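PDB 5HUO: nicotinate-nucleotide diphosphorylase (Carboxylating) from Streptococcus pyogenes GA06023, which probably catalyses the formation of nicotinate ribonucleotide, carbon dioxide and diphosphate from quinolinate and 5-phospho-alpha-D-ribose 1-diphosphate on the pathway to NAD(+). Local coordinates for residues F36-T41 with F85-T90; Y55-I60 with L125-R130. One frame throughout, in Å; residues are numbered along the deposited sequence.

Contact 1: F36-T41 with F85-T90; sequences FQIDDT and FQRVFT
Arg87 grips the carboxylate of Asp39 side-on, using two nitrogens for two oxygens. Arg87 NE donates to Asp39 OD1 at 2.8 Å, and Arg87 NH1 donates to Asp39 OD2 at 2.7 Å. Both bonds are almost straight, with N-H...O angles of 168° and 171°, so this is a bidentate salt bridge in which each carboxylate oxygen has its own donor. The oxygens are met on their syn sides and lie within the guanidinium plane, but the carboxylate plane is turned 26° from it, which brings the nitrogens in somewhat tilted from the carboxylate plane. Two simultaneous bonds fix the rotation of both groups, and the pairing of opposite charges would be expected to favour their ionised forms. Arg87 CG lies opposite the backbone N across the first side-chain bond, and the chain then bends at chi2; the bend turns the side edge of the guanidinium, with NE and NH1, to the carboxylate, and the two side chains cross at about a right angle. The aliphatic part of the arginine is used too: Ile38 CD1 packs against Arg87 CG at 3.9 Å, one methylene before the carbon that bears NE. On the arginine's own helix, Thr90 OG1 makes a weak bond to Gln86 O. Across the subunit boundary, Asp40 OD2 forms a salt bridge with Arg47 NH2 of a second subunit, and Gln37 NE2 bonds to Ser52 O of that same subunit. The contact thus ties helix 35-49 to helix 82-92; Ile38 also touches Phe173 of helix 171-180, while Phe89 packs on helix 122-153 and on strand 95-98.

Contact 2: Y55-I60 with L125-R130; sequences YSTNAI and LLTCER
Thr57 and Leu126 mark the closest backbone approach of two helical segments, with their CA atoms 6.8 Å apart. Segment 55-60 is a short helix, its turn closed by the bond from Ala59 N to Tyr55 O (2.8 Å), whereas 125-130 is one part of the long helix 122-153. At this spacing the side chain of Thr57 touches both Leu126 and Thr127. Thr57 points its CB at the other helix; both branches reach Leu126, and CG2 also meets Thr127. Thr57 OG1 lies over the aliphatic start of Leu126, 3.6 Å from Leu126 CB and 4.2 Å from Leu126 CD1. Thr57 CG2 lies anti to the backbone N of its residue and comes to 4.1 Å from Thr127 OG1 and to the same distance from Leu126 CB. These are van der Waals contacts: the two threonine hydroxyls do not bond to each other. Both segments belong to the N-terminal domain of the quinolinate phosphoribosyltransferase family, in which helices pack against an antiparallel sheet, here 95-98, 114-119, 66-73 and 304-311; Leu125 leans on Ala67 and Val69 of that sheet. The polar joint between the helices is made through a third residue, Asp54, whose OD2 is hydrogen-bonded to both Thr57 OG1 and Thr127 OG1. One carboxylate oxygen therefore links the two buried hydroxyls and would restrain their rotation, that of Thr127 together with Arg123 O, one turn back along its own helix, to which Thr127 OG1 is also bonded. Residues of the short helix also meet another subunit, Tyr55 packing on Lys222 and Ser56 on Met195 of that copy.

Contacts 1 and 2 have centres about 19 Å apart and their segments alternate along the chain, yet they share packing through helices 82-92 and 122-153. Phe89 CD1 lies 3.5 Å from Cys128 CB, and Val88 CG1 comes to 3.9 Å from Cys128 O. The packing of helix 82-92 on helix 122-153 thus joins the two contacts; Val88 is next to Arg87 in sequence and Cys128 next to Thr127. In this family the active site lies between the N-terminal domain of one subunit and the barrel domain of its partner; contact 2, where Arg130 packs on Arg164 of a neighbouring subunit, is consistent with a place beside such an interface.

Contact 1: F36-T41 with F85-T90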
loop_
_atom_site.group_PDB
_atom_site.type_symbol
_atom_site.label_atom_id
_atom_site.label_comp_id
_atom_site.label_asym_id
_atom_site.label_seq_id
_atom_site.Cartn_x
_atom_site.Cartn_y
_atom_site.Cartn_z
ATOM N N PHE A 36 8.632 -13.270 4.471
ATOM C CA PHE A 36 7.239 -12.913 4.358
ATOM C C PHE A 36 6.741 -12.052 5.528
ATOM O O PHE A 36 5.936 -11.123 5.366
ATOM C CB PHE A 36 6.388 -14.154 4.320
ATOM C CG PHE A 36 4.944 -13.837 4.481
ATOM C CD1 PHE A 36 4.226 -13.358 3.397
ATOM C CD2 PHE A 36 4.313 -13.968 5.746
ATOM C CE1 PHE A 36 2.891 -13.035 3.554
ATOM C CE2 PHE A 36 2.995 -13.656 5.914
ATOM C CZ PHE A 36 2.279 -13.158 4.811
ATOM N N GLN A 37 7.164 -12.426 6.715
ATOM C CA GLN A 37 6.774 -11.722 7.904
ATOM C C GLN A 37 7.423 -10.379 8.053
ATOM O O GLN A 37 6.804 -9.445 8.570
ATOM C CB GLN A 37 7.164 -12.515 9.121
ATOM C CG GLN A 37 6.221 -13.604 9.554
ATOM C CD GLN A 37 6.775 -14.434 10.710
ATOM O OE1 GLN A 37 7.867 -14.939 10.638
ATOM N NE2 GLN A 37 5.983 -14.606 11.767
ATOM N N ILE A 38 8.687 -10.249 7.638
ATOM C CA ILE A 38 9.499 -9.012 8.005
ATOM C C ILE A 38 9.818 -8.031 6.891
ATOM O O ILE A 38 10.014 -6.866 7.125
ATOM C CB ILE A 38 10.799 -9.392 8.723
ATOM C CG1 ILE A 38 11.740 -10.107 7.754
ATOM C CG2 ILE A 38 10.522 -10.274 9.899
ATOM C CD1 ILE A 38 13.100 -10.425 8.344
ATOM N N ASP A 39 9.792 -8.519 5.659
ATOM C CA ASP A 39 10.199 -7.689 4.524
ATOM C C ASP A 39 9.547 -6.303 4.431
ATOM O O ASP A 39 10.251 -5.321 4.247
ATOM C CB ASP A 39 10.012 -8.424 3.219
ATOM C CG ASP A 39 11.142 -9.388 2.912
ATOM O OD1 ASP A 39 11.966 -9.706 3.796
ATOM O OD2 ASP A 39 11.176 -9.869 1.738
ATOM N N ASP A 40 8.218 -6.211 4.521
ATOM C CA ASP A 40 7.557 -4.903 4.355
ATOM C C ASP A 40 7.997 -3.915 5.377
ATOM O O ASP A 40 8.205 -2.749 5.060
ATOM C CB ASP A 40 6.059 -5.013 4.375
ATOM C CG ASP A 40 5.508 -5.595 3.092
ATOM O OD1 ASP A 40 6.118 -5.399 1.995
ATOM O OD2 ASP A 40 4.472 -6.303 3.174
ATOM N N THR A 41 8.186 -4.394 6.596
ATOM C CA THR A 41 8.640 -3.568 7.736
ATOM C C THR A 41 10.061 -3.061 7.542
ATOM O O THR A 41 10.355 -1.876 7.761
ATOM C CB THR A 41 8.626 -4.389 9.043
ATOM O OG1 THR A 41 7.330 -4.857 9.309
ATOM C CG2 THR A 41 9.058 -3.593 10.180
ATOM N N PHE A 85 18.683 -8.570 11.023
ATOM C CA PHE A 85 19.901 -7.769 10.698
ATOM C C PHE A 85 20.400 -8.050 9.282
ATOM O O PHE A 85 20.580 -7.147 8.481
ATOM C CB PHE A 85 21.018 -8.078 11.700
ATOM C CG PHE A 85 22.335 -7.486 11.342
ATOM C CD1 PHE A 85 22.668 -6.222 11.758
ATOM C CD2 PHE A 85 23.250 -8.201 10.609
ATOM C CE1 PHE A 85 23.896 -5.674 11.408
ATOM C CE2 PHE A 85 24.488 -7.691 10.307
ATOM C CZ PHE A 85 24.816 -6.422 10.684
ATOM N N GLN A 86 20.534 -9.325 8.996
ATOM C CA GLN A 86 21.019 -9.753 7.684
ATOM C C GLN A 86 20.096 -9.308 6.540
ATOM O O GLN A 86 20.540 -8.927 5.457
ATOM C CB GLN A 86 21.198 -11.284 7.629
ATOM C CG GLN A 86 22.320 -11.743 8.517
ATOM C CD GLN A 86 22.591 -13.226 8.447
ATOM O OE1 GLN A 86 22.395 -13.940 9.435
ATOM N NE2 GLN A 86 23.021 -13.708 7.304
ATOM N N ARG A 87 18.803 -9.441 6.797
ATOM C CA ARG A 87 17.780 -9.235 5.749
ATOM C C ARG A 87 17.733 -7.793 5.285
ATOM O O ARG A 87 17.471 -7.511 4.148
ATOM C CB ARG A 87 16.406 -9.708 6.253
ATOM C CG ARG A 87 15.331 -9.655 5.196
ATOM C CD ARG A 87 15.635 -10.532 4.011
ATOM N NE ARG A 87 14.552 -10.535 3.064
ATOM C CZ ARG A 87 14.669 -10.776 1.759
ATOM N NH1 ARG A 87 13.626 -10.692 0.963
ATOM N NH2 ARG A 87 15.797 -11.090 1.214
ATOM N N VAL A 88 18.054 -6.890 6.170
ATOM C CA VAL A 88 18.114 -5.470 5.802
ATOM C C VAL A 88 19.081 -5.274 4.632
ATOM O O VAL A 88 18.777 -4.546 3.675
ATOM C CB VAL A 88 18.551 -4.581 6.963
ATOM C CG1 VAL A 88 18.737 -3.150 6.508
ATOM C CG2 VAL A 88 17.540 -4.612 8.080
ATOM N N PHE A 89 20.239 -5.914 4.711
ATOM C CA PHE A 89 21.273 -5.807 3.619
ATOM C C PHE A 89 20.810 -6.470 2.337
ATOM O O PHE A 89 20.906 -5.941 1.280
ATOM C CB PHE A 89 22.601 -6.436 4.031
ATOM C CG PHE A 89 23.254 -5.764 5.183
ATOM C CD1 PHE A 89 24.073 -4.686 4.993
ATOM C CD2 PHE A 89 23.000 -6.187 6.487
ATOM C CE1 PHE A 89 24.637 -4.024 6.070
ATOM C CE2 PHE A 89 23.561 -5.542 7.576
ATOM C CZ PHE A 89 24.396 -4.468 7.355
ATOM N N THR A 90 20.246 -7.628 2.496
ATOM C CA THR A 90 19.821 -8.476 1.395
ATOM C C THR A 90 18.646 -7.938 0.553
ATOM O O THR A 90 18.566 -8.183 -0.636
ATOM C CB THR A 90 19.481 -9.844 1.969
ATOM O OG1 THR A 90 20.711 -10.449 2.323
ATOM C CG2 THR A 90 18.882 -10.698 0.994
#

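Contact 2: Y55-I60 with L125-R130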
loop_
_atom_site.group_PDB
_atom_site.type_symbol
_atom_site.label_atom_id
_atom_site.label_comp_id
_atom_site.label_asym_id
_atom_site.label_seq_id
_atom_site.Cartn_x
_atom_site.Cartn_y
_atom_site.Cartn_z
ATOM N N TYR A 55 23.981 10.605 0.724
ATOM C CA TYR A 55 24.967 11.529 0.162
ATOM C C TYR A 55 26.355 11.323 0.739
ATOM O O TYR A 55 27.338 11.292 0.035
ATOM C CB TYR A 55 24.554 12.987 0.358
ATOM C CG TYR A 55 23.304 13.372 -0.407
ATOM C CD1 TYR A 55 23.338 13.634 -1.760
ATOM C CD2 TYR A 55 22.098 13.450 0.220
ATOM C CE1 TYR A 55 22.199 13.945 -2.474
ATOM C CE2 TYR A 55 20.960 13.761 -0.493
ATOM C CZ TYR A 55 21.027 14.009 -1.842
ATOM O OH TYR A 55 19.898 14.376 -2.506
ATOM N N SER A 56 26.429 11.129 2.030
ATOM C CA SER A 56 27.725 11.016 2.736
ATOM C C SER A 56 28.492 9.805 2.240
ATOM O O SER A 56 29.690 9.864 1.989
ATOM C CB SER A 56 27.563 11.061 4.296
ATOM O OG SER A 56 26.172 11.122 4.682
ATOM N N THR A 57 27.787 8.715 2.029
ATOM C CA THR A 57 28.436 7.505 1.513
ATOM C C THR A 57 28.731 7.628 0.038
ATOM O O THR A 57 29.771 7.250 -0.396
ATOM C CB THR A 57 27.595 6.254 1.770
ATOM O OG1 THR A 57 27.572 6.025 3.169
ATOM C CG2 THR A 57 28.151 5.028 1.119
ATOM N N ASN A 58 27.791 8.107 -0.728
ATOM C CA ASN A 58 28.021 8.303 -2.158
ATOM C C ASN A 58 29.061 9.327 -2.581
ATOM O O ASN A 58 29.733 9.148 -3.561
ATOM C CB ASN A 58 26.718 8.627 -2.839
ATOM C CG ASN A 58 25.735 7.502 -2.674
ATOM O OD1 ASN A 58 26.076 6.483 -2.094
ATOM N ND2 ASN A 58 24.509 7.709 -3.114
ATOM N N ALA A 59 29.214 10.372 -1.829
ATOM C CA ALA A 59 30.259 11.337 -2.139
ATOM C C ALA A 59 31.667 10.766 -2.023
ATOM O O ALA A 59 32.503 11.076 -2.841
ATOM C CB ALA A 59 30.153 12.558 -1.237
ATOM N N ILE A 60 31.949 10.022 -0.955
ATOM C CA ILE A 60 33.288 9.456 -0.740
ATOM C C ILE A 60 33.564 8.164 -1.499
ATOM O O ILE A 60 34.670 7.961 -1.983
ATOM C CB ILE A 60 33.609 9.231 0.747
ATOM C CG1 ILE A 60 33.400 10.537 1.532
ATOM C CG2 ILE A 60 35.040 8.747 0.932
ATOM C CD1 ILE A 60 34.002 11.796 0.928
ATOM N N LEU A 125 26.983 -1.535 2.336
ATOM C CA LEU A 125 27.303 -1.798 3.708
ATOM C C LEU A 125 27.045 -0.603 4.583
ATOM O O LEU A 125 26.439 -0.715 5.663
ATOM C CB LEU A 125 28.730 -2.256 3.869
ATOM C CG LEU A 125 29.109 -3.511 3.020
ATOM C CD1 LEU A 125 30.584 -3.766 3.166
ATOM C CD2 LEU A 125 28.360 -4.745 3.358
ATOM N N LEU A 126 27.470 0.563 4.135
ATOM C CA LEU A 126 27.359 1.751 4.973
ATOM C C LEU A 126 25.956 2.321 5.013
ATOM O O LEU A 126 25.510 2.792 6.021
ATOM C CB LEU A 126 28.336 2.808 4.527
ATOM C CG LEU A 126 29.788 2.366 4.545
ATOM C CD1 LEU A 126 30.716 3.540 4.296
ATOM C CD2 LEU A 126 30.164 1.691 5.851
ATOM N N THR A 127 25.257 2.240 3.915
ATOM C CA THR A 127 23.942 2.784 3.853
ATOM C C THR A 127 22.990 1.939 4.669
ATOM O O THR A 127 22.032 2.446 5.240
ATOM C CB THR A 127 23.476 2.899 2.372
ATOM O OG1 THR A 127 24.309 3.856 1.728
ATOM C CG2 THR A 127 22.070 3.400 2.249
ATOM N N CYS A 128 23.168 0.632 4.639
ATOM C CA CYS A 128 22.257 -0.280 5.390
ATOM C C CYS A 128 22.550 -0.422 6.896
ATOM O O CYS A 128 21.740 -0.964 7.620
ATOM C CB CYS A 128 22.256 -1.680 4.780
ATOM S SG CYS A 128 21.420 -1.746 3.219
ATOM N N GLU A 129 23.709 0.031 7.314
ATOM C CA GLU A 129 24.229 -0.238 8.641
ATOM C C GLU A 129 23.294 0.126 9.812
ATOM O O GLU A 129 22.960 -0.695 10.637
ATOM C CB GLU A 129 25.552 0.481 8.778
ATOM C CG GLU A 129 26.093 0.642 10.190
ATOM C CD GLU A 129 27.430 1.413 10.205
ATOM O OE1 GLU A 129 27.859 1.811 11.316
ATOM O OE2 GLU A 129 28.033 1.620 9.094
ATOM N N ARG A 130 22.846 1.350 9.844
ATOM C CA ARG A 130 22.125 1.928 11.015
ATOM C C ARG A 130 20.781 1.248 11.184
ATOM O O ARG A 130 20.389 0.899 12.287
ATOM C CB ARG A 130 22.003 3.431 10.842
ATOM C CG ARG A 130 21.226 4.244 11.845
ATOM C CD ARG A 130 21.359 3.823 13.278
ATOM N NE ARG A 130 22.731 3.625 13.672
ATOM C CZ ARG A 130 23.146 2.775 14.622
ATOM N NH1 ARG A 130 22.302 1.998 15.327
ATOM N NH2 ARG A 130 24.445 2.673 14.843
#